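Local coordinates for Alr3699 protein (Nostoc sp., PDB 4XSO) that adopts the two-domain GT-B fold of the glycosyltransferases, pairing two Rossmann-like domains in one chain, at residues 179-187 with 296-306. Sequence-based numbering, arbitrary orientation.
Sequences YNGFDINLY and FGRVIVEAMLC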
ATOM      1  N   TYR A 179     -13.668  -9.419  25.259  1.00 29.20           N
ATOM      2  CA  TYR A 179     -12.921 -10.621  25.630  1.00 29.14           C
ATOM      3  C   TYR A 179     -13.289 -11.715  24.592  1.00 29.37           C
ATOM      4  O   TYR A 179     -14.265 -11.594  23.898  1.00 33.91           O
ATOM      5  CB  TYR A 179     -13.338 -10.989  27.061  1.00 29.33           C
ATOM      6  CG  TYR A 179     -12.817 -10.044  28.147  1.00 32.63           C
ATOM      7  CD1 TYR A 179     -11.441  -9.806  28.263  1.00 32.42           C
ATOM      8  CD2 TYR A 179     -13.648  -9.491  29.131  1.00 36.39           C
ATOM      9  CE1 TYR A 179     -10.907  -8.978  29.256  1.00 38.69           C
ATOM     10  CE2 TYR A 179     -13.087  -8.646  30.159  1.00 39.57           C
ATOM     11  CZ  TYR A 179     -11.715  -8.406  30.212  1.00 40.56           C
ATOM     12  OH  TYR A 179     -11.051  -7.568  31.203  1.00 50.25           O
ATOM     13  N   ASN A 180     -12.475 -12.770  24.498  1.00 29.10           N
ATOM     14  CA  ASN A 180     -12.765 -13.992  23.762  1.00 30.16           C
ATOM     15  C   ASN A 180     -14.036 -14.660  24.347  1.00 29.91           C
ATOM     16  O   ASN A 180     -14.338 -14.597  25.563  1.00 28.78           O
ATOM     17  CB  ASN A 180     -11.584 -14.961  23.865  1.00 28.65           C
ATOM     18  CG  ASN A 180     -10.356 -14.562  23.046  1.00 30.88           C
ATOM     19  OD1 ASN A 180     -10.113 -13.395  22.712  1.00 36.64           O
ATOM     20  ND2 ASN A 180      -9.514 -15.526  22.823  1.00 36.29           N
ATOM     21  N   GLY A 181     -14.820 -15.258  23.482  1.00 32.78           N
ATOM     22  CA  GLY A 181     -16.056 -15.939  23.941  1.00 34.33           C
ATOM     23  C   GLY A 181     -15.887 -17.446  23.770  1.00 33.87           C
ATOM     24  O   GLY A 181     -15.097 -17.863  22.956  1.00 31.02           O
ATOM     25  N   PHE A 182     -16.660 -18.205  24.531  1.00 33.32           N
ATOM     26  CA  PHE A 182     -16.635 -19.663  24.583  1.00 31.99           C
ATOM     27  C   PHE A 182     -18.054 -20.238  24.686  1.00 30.29           C
ATOM     28  O   PHE A 182     -18.880 -19.696  25.393  1.00 27.99           O
ATOM     29  CB  PHE A 182     -15.839 -20.101  25.828  1.00 31.05           C
ATOM     30  CG  PHE A 182     -14.436 -19.594  25.820  1.00 31.79           C
ATOM     31  CD1 PHE A 182     -14.158 -18.306  26.255  1.00 29.57           C
ATOM     32  CD2 PHE A 182     -13.383 -20.410  25.354  1.00 31.53           C
ATOM     33  CE1 PHE A 182     -12.857 -17.787  26.169  1.00 35.31           C
ATOM     34  CE2 PHE A 182     -12.107 -19.922  25.350  1.00 33.98           C
ATOM     35  CZ  PHE A 182     -11.845 -18.600  25.770  1.00 33.48           C
ATOM     36  N   ASP A 183     -18.301 -21.380  24.053  1.00 29.47           N
ATOM     37  CA  ASP A 183     -19.563 -22.083  24.246  1.00 31.63           C
ATOM     38  C   ASP A 183     -19.499 -22.767  25.578  1.00 27.71           C
ATOM     39  O   ASP A 183     -18.774 -23.741  25.704  1.00 30.50           O
ATOM     40  CB  ASP A 183     -19.751 -23.108  23.188  1.00 36.37           C
ATOM     41  CG  ASP A 183     -21.105 -23.823  23.313  1.00 37.22           C
ATOM     42  OD1 ASP A 183     -21.802 -23.807  24.343  1.00 36.64           O
ATOM     43  OD2 ASP A 183     -21.493 -24.338  22.293  1.00 48.59           O
ATOM     44  N   ILE A 184     -20.243 -22.292  26.549  1.00 27.40           N
ATOM     45  CA  ILE A 184     -19.934 -22.679  27.951  1.00 33.12           C
ATOM     46  C   ILE A 184     -20.263 -24.130  28.267  1.00 32.44           C
ATOM     47  O   ILE A 184     -19.583 -24.748  29.055  1.00 32.38           O
ATOM     48  CB  ILE A 184     -20.478 -21.731  29.013  1.00 37.24           C
ATOM     49  CG1 ILE A 184     -22.004 -21.866  29.177  1.00 40.48           C
ATOM     50  CG2 ILE A 184     -20.067 -20.293  28.711  1.00 34.52           C
ATOM     51  CD1 ILE A 184     -22.631 -20.851  30.109  1.00 41.26           C
ATOM     52  N   ASN A 185     -21.248 -24.664  27.564  1.00 32.37           N
ATOM     53  CA  ASN A 185     -21.699 -26.054  27.719  1.00 33.45           C
ATOM     54  C   ASN A 185     -20.741 -27.080  27.161  1.00 29.62           C
ATOM     55  O   ASN A 185     -20.675 -28.201  27.673  1.00 33.29           O
ATOM     56  CB  ASN A 185     -23.132 -26.183  27.124  1.00 32.80           C
ATOM     57  CG  ASN A 185     -24.137 -25.389  27.902  1.00 31.39           C
ATOM     58  OD1 ASN A 185     -23.981 -25.108  29.095  1.00 35.77           O
ATOM     59  ND2 ASN A 185     -25.164 -24.982  27.238  1.00 37.41           N
ATOM     60  N   LEU A 186     -19.848 -26.664  26.257  1.00 32.06           N
ATOM     61  CA  LEU A 186     -18.758 -27.531  25.885  1.00 34.54           C
ATOM     62  C   LEU A 186     -17.806 -27.847  27.024  1.00 29.52           C
ATOM     63  O   LEU A 186     -16.974 -28.716  26.886  1.00 33.18           O
ATOM     64  CB  LEU A 186     -17.952 -27.000  24.721  1.00 41.34           C
ATOM     65  CG  LEU A 186     -18.701 -26.651  23.438  1.00 47.33           C
ATOM     66  CD1 LEU A 186     -17.640 -26.261  22.400  1.00 48.60           C
ATOM     67  CD2 LEU A 186     -19.655 -27.744  22.958  1.00 49.96           C
ATOM     68  N   TYR A 187     -17.931 -27.209  28.163  1.00 29.94           N
ATOM     69  CA  TYR A 187     -16.917 -27.354  29.182  1.00 33.15           C
ATOM     70  C   TYR A 187     -17.469 -28.151  30.371  1.00 31.99           C
ATOM     71  O   TYR A 187     -16.853 -28.234  31.424  1.00 31.65           O
ATOM     72  CB  TYR A 187     -16.337 -25.980  29.553  1.00 31.09           C
ATOM     73  CG  TYR A 187     -15.590 -25.405  28.385  1.00 32.95           C
ATOM     74  CD1 TYR A 187     -14.255 -25.716  28.154  1.00 34.35           C
ATOM     75  CD2 TYR A 187     -16.242 -24.556  27.447  1.00 35.16           C
ATOM     76  CE1 TYR A 187     -13.576 -25.216  27.038  1.00 35.90           C
ATOM     77  CE2 TYR A 187     -15.560 -24.041  26.351  1.00 33.75           C
ATOM     78  CZ  TYR A 187     -14.218 -24.364  26.148  1.00 35.37           C
ATOM     79  OH  TYR A 187     -13.563 -23.886  25.021  1.00 35.16           O
ATOM     80  N   PHE A 296      -4.419 -12.714  26.688  1.00 35.77           N
ATOM     81  CA  PHE A 296      -5.632 -13.335  27.195  1.00 40.04           C
ATOM     82  C   PHE A 296      -5.385 -14.865  27.322  1.00 45.62           C
ATOM     83  O   PHE A 296      -5.224 -15.572  26.315  1.00 56.50           O
ATOM     84  CB  PHE A 296      -6.733 -13.212  26.131  1.00 37.22           C
ATOM     85  CG  PHE A 296      -8.077 -13.728  26.590  1.00 35.32           C
ATOM     86  CD1 PHE A 296      -8.414 -15.066  26.499  1.00 35.50           C
ATOM     87  CD2 PHE A 296      -9.030 -12.828  27.127  1.00 40.02           C
ATOM     88  CE1 PHE A 296      -9.683 -15.503  26.910  1.00 37.01           C
ATOM     89  CE2 PHE A 296     -10.289 -13.272  27.531  1.00 41.03           C
ATOM     90  CZ  PHE A 296     -10.597 -14.604  27.426  1.00 37.92           C
ATOM     91  N   GLY A 297      -5.372 -15.434  28.479  1.00 48.42           N
ATOM     92  CA  GLY A 297      -5.103 -16.886  28.480  1.00 43.97           C
ATOM     93  C   GLY A 297      -6.348 -17.719  28.211  1.00 39.35           C
ATOM     94  O   GLY A 297      -7.157 -17.900  29.146  1.00 34.58           O
ATOM     95  N   ARG A 298      -6.538 -18.228  26.978  1.00 34.12           N
ATOM     96  CA  ARG A 298      -7.763 -19.024  26.692  1.00 35.81           C
ATOM     97  C   ARG A 298      -7.856 -20.182  27.699  1.00 33.68           C
ATOM     98  O   ARG A 298      -8.901 -20.485  28.279  1.00 32.86           O
ATOM     99  CB  ARG A 298      -7.794 -19.534  25.228  1.00 37.81           C
ATOM    100  CG  ARG A 298      -7.972 -18.398  24.199  1.00 39.64           C
ATOM    101  CD  ARG A 298      -7.905 -18.862  22.735  1.00 44.10           C
ATOM    102  NE  ARG A 298      -8.951 -19.823  22.388  1.00 39.56           N
ATOM    103  CZ  ARG A 298     -10.236 -19.518  22.151  1.00 46.54           C
ATOM    104  NH1 ARG A 298     -10.664 -18.258  22.105  1.00 47.45           N
ATOM    105  NH2 ARG A 298     -11.114 -20.487  21.907  1.00 51.31           N
ATOM    106  N   VAL A 299      -6.721 -20.803  27.994  1.00 30.41           N
ATOM    107  CA  VAL A 299      -6.694 -21.967  28.878  1.00 30.69           C
ATOM    108  C   VAL A 299      -7.188 -21.685  30.292  1.00 28.14           C
ATOM    109  O   VAL A 299      -7.780 -22.553  30.961  1.00 33.98           O
ATOM    110  CB  VAL A 299      -5.245 -22.541  28.963  1.00 35.13           C
ATOM    111  CG1 VAL A 299      -5.094 -23.505  30.098  1.00 39.94           C
ATOM    112  CG2 VAL A 299      -4.933 -23.232  27.638  1.00 43.27           C
ATOM    113  N   ILE A 300      -6.920 -20.492  30.751  1.00 30.98           N
ATOM    114  CA  ILE A 300      -7.309 -20.073  32.073  1.00 30.99           C
ATOM    115  C   ILE A 300      -8.857 -20.008  32.036  1.00 29.26           C
ATOM    116  O   ILE A 300      -9.510 -20.584  32.844  1.00 32.24           O
ATOM    117  CB  ILE A 300      -6.733 -18.710  32.404  1.00 30.68           C
ATOM    118  CG1 ILE A 300      -5.190 -18.780  32.462  1.00 37.06           C
ATOM    119  CG2 ILE A 300      -7.312 -18.192  33.715  1.00 33.58           C
ATOM    120  CD1 ILE A 300      -4.545 -17.383  32.600  1.00 33.66           C
ATOM    121  N   VAL A 301      -9.422 -19.287  31.107  1.00 31.26           N
ATOM    122  CA  VAL A 301     -10.912 -19.295  30.970  1.00 30.42           C
ATOM    123  C   VAL A 301     -11.511 -20.673  30.775  1.00 28.51           C
ATOM    124  O   VAL A 301     -12.527 -20.994  31.353  1.00 32.61           O
ATOM    125  CB  VAL A 301     -11.382 -18.348  29.856  1.00 28.02           C
ATOM    126  CG1 VAL A 301     -12.927 -18.397  29.718  1.00 28.03           C
ATOM    127  CG2 VAL A 301     -10.941 -16.952  30.173  1.00 31.01           C
ATOM    128  N   GLU A 302     -10.858 -21.530  30.012  1.00 31.84           N
ATOM    129  CA  GLU A 302     -11.389 -22.869  29.776  1.00 34.69           C
ATOM    130  C   GLU A 302     -11.438 -23.676  31.046  1.00 35.32           C
ATOM    131  O   GLU A 302     -12.425 -24.315  31.332  1.00 28.12           O
ATOM    132  CB  GLU A 302     -10.609 -23.587  28.679  1.00 33.03           C
ATOM    133  CG  GLU A 302     -10.976 -22.935  27.361  1.00 33.72           C
ATOM    134  CD  GLU A 302     -10.255 -23.507  26.174  1.00 45.41           C
ATOM    135  OE1 GLU A 302      -9.011 -23.606  26.242  1.00 43.63           O
ATOM    136  OE2 GLU A 302     -10.951 -23.783  25.168  1.00 41.15           O
ATOM    137  N   ALA A 303     -10.394 -23.537  31.844  1.00 30.35           N
ATOM    138  CA  ALA A 303     -10.301 -24.247  33.110  1.00 30.83           C
ATOM    139  C   ALA A 303     -11.415 -23.815  34.069  1.00 30.73           C
ATOM    140  O   ALA A 303     -12.037 -24.638  34.744  1.00 29.31           O
ATOM    141  CB  ALA A 303      -8.923 -23.988  33.694  1.00 33.13           C
ATOM    142  N   MET A 304     -11.679 -22.512  34.068  1.00 29.69           N
ATOM    143  CA  MET A 304     -12.696 -21.900  34.919  1.00 30.65           C
ATOM    144  C   MET A 304     -14.080 -22.428  34.481  1.00 29.06           C
ATOM    145  O   MET A 304     -14.896 -22.842  35.295  1.00 33.31           O
ATOM    146  CB  MET A 304     -12.610 -20.374  34.812  1.00 33.88           C
ATOM    147  CG  MET A 304     -11.338 -19.756  35.415  1.00 31.13           C
ATOM    148  SD  MET A 304     -11.200 -17.938  35.211  1.00 25.41           S
ATOM    149  CE  MET A 304     -11.799 -17.632  36.784  1.00 36.37           C
ATOM    150  N   LEU A 305     -14.337 -22.432  33.195  1.00 28.51           N
ATOM    151  CA  LEU A 305     -15.624 -22.922  32.678  1.00 29.49           C
ATOM    152  C   LEU A 305     -15.765 -24.376  32.962  1.00 31.41           C
ATOM    153  O   LEU A 305     -16.907 -24.885  33.019  1.00 29.70           O
ATOM    154  CB  LEU A 305     -15.694 -22.675  31.168  1.00 28.32           C
ATOM    155  CG  LEU A 305     -15.902 -21.239  30.752  1.00 28.10           C
ATOM    156  CD1 LEU A 305     -15.633 -21.093  29.267  1.00 30.97           C
ATOM    157  CD2 LEU A 305     -17.290 -20.801  31.083  1.00 31.73           C
ATOM    158  N   CYS A 306     -14.636 -25.100  33.119  1.00 31.14           N
ATOM    159  CA  CYS A 306     -14.751 -26.515  33.461  1.00 29.92           C
ATOM    160  C   CYS A 306     -15.001 -26.640  34.944  1.00 34.81           C
ATOM    161  O   CYS A 306     -15.050 -27.733  35.488  1.00 35.18           O
ATOM    162  CB  CYS A 306     -13.520 -27.343  33.110  1.00 32.10           C
ATOM    163  SG  CYS A 306     -13.130 -27.522  31.391  1.00 33.30           S
TER
HETATM  164  O   HOH W   1     -13.228 -17.174  21.066  1.00 48.53           O
HETATM  165  O   HOH W   2     -19.253 -24.356  31.795  1.00 35.84           O
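Phe182 lies with its ring between Val301 and the guanidinium of Arg298, where the linker of this GT-B fold, leaving the last strand of the N-terminal sheet, runs over helix 298-305 of the C-terminal domain. One face of the ring receives Val301 CG1, a CH-pi contact 4.0 Å from the centroid, and the guanidinium packs against the ring with the two planes 26° apart. The bend in the arginine chain (chi3 61°) brings the head alongside the ring, with Phe182 CE2 over one guanidinium face, offset toward the rim and 3.5 Å above the plane. A water in this plane accepts from Arg298 NH1 and donates to Gly181 O. The edge of Phe182 meets Phe296 CE1, and Asn180 CB covers one face of the Phe296 ring, 25° off its normal. Tyr179 CD1 comes in at the rim of Phe296, while the Tyr179 hydroxyl is hydrogen-bonded to Glu320 OE1. Further along the helix, Leu305 spreads its branches: CD1 sits against Phe182 CB at 3.6 Å and also over a face of Tyr187, while CD2 reaches Ile184 CG2. A second water, donating to both Ile184 O and Leu305 O, ties the linker's short 3-10 turn to the helix end. The Tyr187 ring has Cys306 SG at its edge, and its OH donates to the anti lone pair of Glu302 OE2 at 2.6 Å.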